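Local coordinates for protein C2 toxin component I (Clostridium botulinum, PDB 2J3X) that transfers ADP-ribose to actin as the enzymatic component of the binary C2 toxin, at residues A[162-167]-A[191-196]; A[199-204]-A[208-213]. The protein carries 2 engineered substitutions. One frame throughout, in Å; residues are numbered along the deposited sequence.

Interaction 1. Residues A[162-167]-A[191-196]; sequences VIVKTR and FSIIPE
V164 and T166 meet I193 in a small, buried, apolar contact between two strands that are not neighbours in their sheet. Strand 206-216 runs between strands 162-168 and 191-203, and the side chain of I193 spans it on one face of the sheet. The backbones therefore stay well apart, with V164 CA 8.1 Å from P195 CA and T166 CA 8.3 Å from I193 CA, and the contact is carried entirely by side chains. The two ends of I193 have separate partners. Its CG2, placed opposite its own backbone N by a chi1 of -76°, lies 3.9 Å from V164 CG1, and the two side chains pass one another pointing opposite ways. The other branch bends at chi2 (-75°) and delivers CD1 to T166, where it sits equally far, 3.9 Å, from CB and from OG1. This is the mixed sheet of an ADP-ribosyltransferase-like domain, in which 206-216 is antiparallel to 191-203 and parallel to 162-168. I193 reaches across the strand in between at G213, which has no side chain: I193 CG2 lies 3.9 Å from G213 CA. The same glycine takes up the polar end of T166, whose OG1 is hydrogen-bonded to G213 O. The hydroxyl, although packed beside the I193 methyl, is thus satisfied by the strand in between. V102 of strand 98-102 lies against both V164 and T166, while L149 touches T166 and F104 touches I193, extending the apolar patch past the two segments. Beyond the patch, R167 forms a salt bridge with D97, and S192 OG is hydrogen-bonded to T142 OG1 on the edge strand 141-143.

Interaction 2. Residues A[199-204]-A[208-213]; sequences IITTIK and YILIEG
The ring of Y208 has T201 O and I203 O at its edge, near the ring plane, while the CD1 methyl of I163 lies over one face. I203 also brings its CB to within 4.0 Å of Y208 CE1, and R116 makes a cation-pi contact with the ring. With CG beside the backbone N (chi1 -59°), the ring is laid back along strand 199-203 toward I203. A water then ties its far end down, lying 2.8 Å from Y208 OH and donating to I203 O. Behind the ring the backbones pair through four hydrogen bonds, two between I199 and L210 and two between T201 and Y208. T201 N to Y208 O is the straightest, at 171°, whereas I199 N approaches L210 O tilted from the carbonyl plane. On the face that carries Y208, T201 CG2 touches both its partner and the diagonal residue, 4.1 Å from Y208 CB and 3.9 Å from L210 CB. I199 lies alongside L210, CG1 to CB at 4.1 Å. The reverse face holds the non-hydrogen-bonded pair I200 and I209, covered by L129 and V132 of helix 126-136; their CG1 atoms are 4.5 Å apart, a loose contact. Antiparallel pairing of strands 191-203 and 206-216 across a tight connection makes this the end of a long beta hairpin.

In the fold
Strand 191-203 serves both contacts, its first half in interaction 1 and its last residues in interaction 2, whose centres lie 12 Å apart. Strand 206-216 pairs with it in interaction 2 and runs on as the strand that interaction 1 spans. The hairpin pairing extends to E196, whose N is 2.7 Å from E212 O, a probable hydrogen bond. At the other end, I163 CD1 packs 3.6 Å from I203 CD1, joining strand 162-168 to the hairpin tip. Both contacts belong to the N-terminal ADP-ribosyltransferase-like unit, which in related binary toxins docks onto the transport component, catalysis residing in the C-terminal unit.

Interaction 1. Residues A[162-167]-A[191-196]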
loop_
_atom_site.group_PDB
_atom_site.type_symbol
_atom_site.label_atom_id
_atom_site.label_comp_id
_atom_site.label_asym_id
_atom_site.label_seq_id
_atom_site.Cartn_x
_atom_site.Cartn_y
_atom_site.Cartn_z
ATOM N N VAL A 162 -0.753 16.248 12.638
ATOM C CA VAL A 162 -1.994 15.971 11.872
ATOM C C VAL A 162 -2.872 14.996 12.629
ATOM O O VAL A 162 -2.379 14.125 13.390
ATOM C CB VAL A 162 -1.704 15.416 10.441
ATOM C CG1 VAL A 162 -0.737 16.387 9.735
ATOM C CG2 VAL A 162 -1.177 13.981 10.522
ATOM N N ILE A 163 -4.176 15.122 12.406
ATOM C CA ILE A 163 -5.183 14.227 13.027
ATOM C C ILE A 163 -6.042 13.799 11.848
ATOM O O ILE A 163 -6.471 14.634 11.089
ATOM C CB ILE A 163 -6.043 14.961 14.089
ATOM C CG1 ILE A 163 -5.210 15.368 15.322
ATOM C CG2 ILE A 163 -7.167 14.061 14.612
ATOM C CD1 ILE A 163 -5.916 16.453 16.091
ATOM N N VAL A 164 -6.272 12.489 11.677
ATOM C CA VAL A 164 -7.115 12.017 10.631
ATOM C C VAL A 164 -8.367 11.400 11.202
ATOM O O VAL A 164 -8.279 10.397 11.887
ATOM C CB VAL A 164 -6.333 10.947 9.776
ATOM C CG1 VAL A 164 -7.174 10.479 8.574
ATOM C CG2 VAL A 164 -4.990 11.573 9.282
ATOM N N LYS A 165 -9.504 12.029 10.936
ATOM C CA LYS A 165 -10.823 11.602 11.499
ATOM C C LYS A 165 -11.612 10.934 10.365
ATOM O O LYS A 165 -11.568 11.408 9.221
ATOM C CB LYS A 165 -11.582 12.843 11.986
ATOM C CG LYS A 165 -12.871 12.545 12.722
ATOM C CD LYS A 165 -13.484 13.852 13.269
ATOM C CE LYS A 165 -14.746 13.577 13.979
ATOM N NZ LYS A 165 -15.214 14.945 14.471
ATOM N N THR A 166 -12.253 9.813 10.658
ATOM C CA THR A 166 -13.000 9.093 9.659
ATOM C C THR A 166 -14.229 8.455 10.301
ATOM O O THR A 166 -14.396 8.492 11.502
ATOM C CB THR A 166 -12.134 8.015 8.938
ATOM O OG1 THR A 166 -12.836 7.554 7.773
ATOM C CG2 THR A 166 -11.851 6.830 9.852
ATOM N N ARG A 167 -15.079 7.889 9.473
ATOM C CA ARG A 167 -16.265 7.123 9.906
ATOM C C ARG A 167 -16.149 5.709 9.340
ATOM O O ARG A 167 -16.021 5.529 8.115
ATOM C CB ARG A 167 -17.484 7.844 9.337
ATOM C CG ARG A 167 -18.845 7.162 9.545
ATOM C CD ARG A 167 -19.907 8.156 9.120
ATOM N NE ARG A 167 -21.212 7.769 9.655
ATOM C CZ ARG A 167 -22.036 8.524 10.386
ATOM N NH1 ARG A 167 -21.751 9.793 10.717
ATOM N NH2 ARG A 167 -23.176 7.987 10.787
ATOM N N PHE A 191 -6.927 -1.301 4.552
ATOM C CA PHE A 191 -7.787 -0.175 4.228
ATOM C C PHE A 191 -6.933 0.984 3.816
ATOM O O PHE A 191 -5.786 1.107 4.283
ATOM C CB PHE A 191 -8.610 0.276 5.451
ATOM C CG PHE A 191 -9.792 -0.615 5.740
ATOM C CD1 PHE A 191 -10.848 -0.665 4.848
ATOM C CD2 PHE A 191 -9.834 -1.389 6.903
ATOM C CE1 PHE A 191 -11.946 -1.505 5.077
ATOM C CE2 PHE A 191 -10.936 -2.252 7.157
ATOM C CZ PHE A 191 -11.985 -2.274 6.234
ATOM N N SER A 192 -7.532 1.886 3.040
ATOM C CA SER A 192 -6.901 3.144 2.702
ATOM C C SER A 192 -7.727 4.301 3.233
ATOM O O SER A 192 -8.918 4.135 3.529
ATOM C CB SER A 192 -6.794 3.320 1.186
ATOM O OG SER A 192 -5.916 2.314 0.667
ATOM N N ILE A 193 -7.069 5.444 3.328
ATOM C CA ILE A 193 -7.772 6.695 3.666
ATOM C C ILE A 193 -7.617 7.620 2.462
ATOM O O ILE A 193 -6.525 7.732 1.905
ATOM C CB ILE A 193 -7.185 7.325 4.912
ATOM C CG1 ILE A 193 -7.655 6.576 6.156
ATOM C CG2 ILE A 193 -7.770 8.730 5.122
ATOM C CD1 ILE A 193 -9.198 6.903 6.551
ATOM N N ILE A 194 -8.719 8.267 2.075
ATOM C CA ILE A 194 -8.733 9.309 1.061
ATOM C C ILE A 194 -9.088 10.649 1.757
ATOM O O ILE A 194 -10.240 10.856 2.174
ATOM C CB ILE A 194 -9.771 9.011 0.001
ATOM C CG1 ILE A 194 -9.489 7.666 -0.683
ATOM C CG2 ILE A 194 -9.767 10.149 -1.067
ATOM C CD1 ILE A 194 -10.609 7.242 -1.665
ATOM N N PRO A 195 -8.095 11.525 1.940
ATOM C CA PRO A 195 -8.382 12.807 2.631
ATOM C C PRO A 195 -9.366 13.574 1.753
ATOM O O PRO A 195 -9.190 13.641 0.534
ATOM C CB PRO A 195 -7.004 13.509 2.607
ATOM C CG PRO A 195 -6.045 12.325 2.713
ATOM C CD PRO A 195 -6.640 11.387 1.638
ATOM N N GLU A 196 -10.424 14.094 2.379
ATOM C CA GLU A 196 -11.440 14.851 1.644
ATOM C C GLU A 196 -11.413 16.341 1.957
ATOM O O GLU A 196 -11.787 17.139 1.075
ATOM C CB GLU A 196 -12.828 14.269 1.930
ATOM C CG GLU A 196 -12.941 12.740 1.594
ATOM C CD GLU A 196 -13.003 12.398 0.116
ATOM O OE1 GLU A 196 -12.897 13.317 -0.748
ATOM O OE2 GLU A 196 -13.156 11.177 -0.199
#

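Interaction 2. Residues A[199-204]-A[208-213]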
loop_
_atom_site.group_PDB
_atom_site.type_symbol
_atom_site.label_atom_id
_atom_site.label_comp_id
_atom_site.label_asym_id
_atom_site.label_seq_id
_atom_site.Cartn_x
_atom_site.Cartn_y
_atom_site.Cartn_z
ATOM N N ILE A 199 -8.392 21.233 7.694
ATOM C CA ILE A 199 -8.454 22.577 8.338
ATOM C C ILE A 199 -7.402 22.632 9.416
ATOM O O ILE A 199 -6.926 21.588 9.865
ATOM C CB ILE A 199 -9.844 22.896 8.938
ATOM C CG1 ILE A 199 -10.176 21.919 10.078
ATOM C CG2 ILE A 199 -10.887 22.954 7.826
ATOM C CD1 ILE A 199 -11.457 22.353 10.937
ATOM N N ILE A 200 -7.059 23.843 9.840
ATOM C CA ILE A 200 -6.264 23.999 11.046
ATOM C C ILE A 200 -7.222 24.055 12.222
ATOM O O ILE A 200 -8.276 24.722 12.150
ATOM C CB ILE A 200 -5.351 25.260 11.022
ATOM C CG1 ILE A 200 -4.255 25.072 9.962
ATOM C CG2 ILE A 200 -4.682 25.468 12.394
ATOM C CD1 ILE A 200 -3.699 26.424 9.390
ATOM N N THR A 201 -6.896 23.300 13.252
ATOM C CA THR A 201 -7.656 23.286 14.507
ATOM C C THR A 201 -6.742 23.374 15.740
ATOM O O THR A 201 -5.583 22.973 15.702
ATOM C CB THR A 201 -8.578 22.044 14.638
ATOM O OG1 THR A 201 -9.549 22.316 15.668
ATOM C CG2 THR A 201 -7.773 20.783 15.039
ATOM N N THR A 202 -7.282 23.903 16.840
ATOM C CA THR A 202 -6.569 24.005 18.115
ATOM C C THR A 202 -7.296 23.135 19.139
ATOM O O THR A 202 -8.519 23.229 19.307
ATOM C CB THR A 202 -6.510 25.485 18.576
ATOM O OG1 THR A 202 -5.970 26.298 17.521
ATOM C CG2 THR A 202 -5.695 25.659 19.828
ATOM N N ILE A 203 -6.563 22.239 19.773
ATOM C CA ILE A 203 -7.136 21.343 20.737
ATOM C C ILE A 203 -6.253 21.387 21.956
ATOM O O ILE A 203 -5.048 21.160 21.843
ATOM C CB ILE A 203 -7.179 19.868 20.223
ATOM C CG1 ILE A 203 -8.112 19.733 19.013
ATOM C CG2 ILE A 203 -7.594 18.922 21.359
ATOM C CD1 ILE A 203 -8.016 18.359 18.254
ATOM N N LYS A 204 -6.846 21.664 23.132
ATOM C CA LYS A 204 -6.073 21.832 24.391
ATOM C C LYS A 204 -4.816 22.692 24.151
ATOM O O LYS A 204 -3.705 22.350 24.603
ATOM C CB LYS A 204 -5.683 20.482 25.038
ATOM C CG LYS A 204 -6.848 19.597 25.581
ATOM C CD LYS A 204 -6.290 18.400 26.404
ATOM C CE LYS A 204 -6.052 18.748 27.912
ATOM N NZ LYS A 204 -5.396 17.617 28.728
ATOM N N TYR A 208 -3.140 21.728 15.014
ATOM C CA TYR A 208 -3.096 20.500 14.202
ATOM C C TYR A 208 -3.747 20.772 12.880
ATOM O O TYR A 208 -4.670 21.601 12.757
ATOM C CB TYR A 208 -3.909 19.361 14.864
ATOM C CG TYR A 208 -3.460 18.989 16.224
ATOM C CD1 TYR A 208 -3.945 19.656 17.360
ATOM C CD2 TYR A 208 -2.570 17.899 16.412
ATOM C CE1 TYR A 208 -3.516 19.256 18.665
ATOM C CE2 TYR A 208 -2.165 17.501 17.704
ATOM C CZ TYR A 208 -2.622 18.184 18.805
ATOM O OH TYR A 208 -2.243 17.805 20.098
ATOM N N ILE A 209 -3.304 20.065 11.852
ATOM C CA ILE A 209 -4.151 19.971 10.669
ATOM C C ILE A 209 -5.111 18.781 10.909
ATOM O O ILE A 209 -4.674 17.633 11.090
ATOM C CB ILE A 209 -3.336 19.753 9.385
ATOM C CG1 ILE A 209 -2.530 21.042 9.064
ATOM C CG2 ILE A 209 -4.299 19.461 8.168
ATOM C CD1 ILE A 209 -1.606 20.912 7.817
ATOM N N LEU A 210 -6.422 19.078 10.918
ATOM C CA LEU A 210 -7.465 18.055 11.109
ATOM C C LEU A 210 -7.934 17.698 9.712
ATOM O O LEU A 210 -8.444 18.537 8.959
ATOM C CB LEU A 210 -8.622 18.626 11.936
ATOM C CG LEU A 210 -9.841 17.706 12.113
ATOM C CD1 LEU A 210 -9.466 16.415 12.919
ATOM C CD2 LEU A 210 -10.943 18.563 12.831
ATOM N N ILE A 211 -7.766 16.428 9.390
ATOM C CA ILE A 211 -8.104 15.907 8.075
ATOM C C ILE A 211 -9.314 15.029 8.228
ATOM O O ILE A 211 -9.320 14.113 9.076
ATOM C CB ILE A 211 -6.936 15.069 7.503
ATOM C CG1 ILE A 211 -5.682 15.936 7.337
ATOM C CG2 ILE A 211 -7.391 14.312 6.191
ATOM C CD1 ILE A 211 -4.394 15.105 7.262
ATOM N N GLU A 212 -10.343 15.294 7.428
ATOM C CA GLU A 212 -11.477 14.354 7.321
ATOM C C GLU A 212 -11.170 13.412 6.161
ATOM O O GLU A 212 -10.979 13.847 5.020
ATOM C CB GLU A 212 -12.773 15.097 6.974
ATOM C CG GLU A 212 -13.161 16.194 7.941
ATOM C CD GLU A 212 -13.419 15.701 9.375
ATOM O OE1 GLU A 212 -13.806 14.510 9.564
ATOM O OE2 GLU A 212 -13.246 16.543 10.302
ATOM N N GLY A 213 -11.103 12.125 6.461
ATOM C CA GLY A 213 -10.805 11.123 5.405
ATOM C C GLY A 213 -11.889 10.101 5.240
ATOM O O GLY A 213 -12.602 9.772 6.212
HETATM O O HOH W 1 -3.740 18.678 22.272
#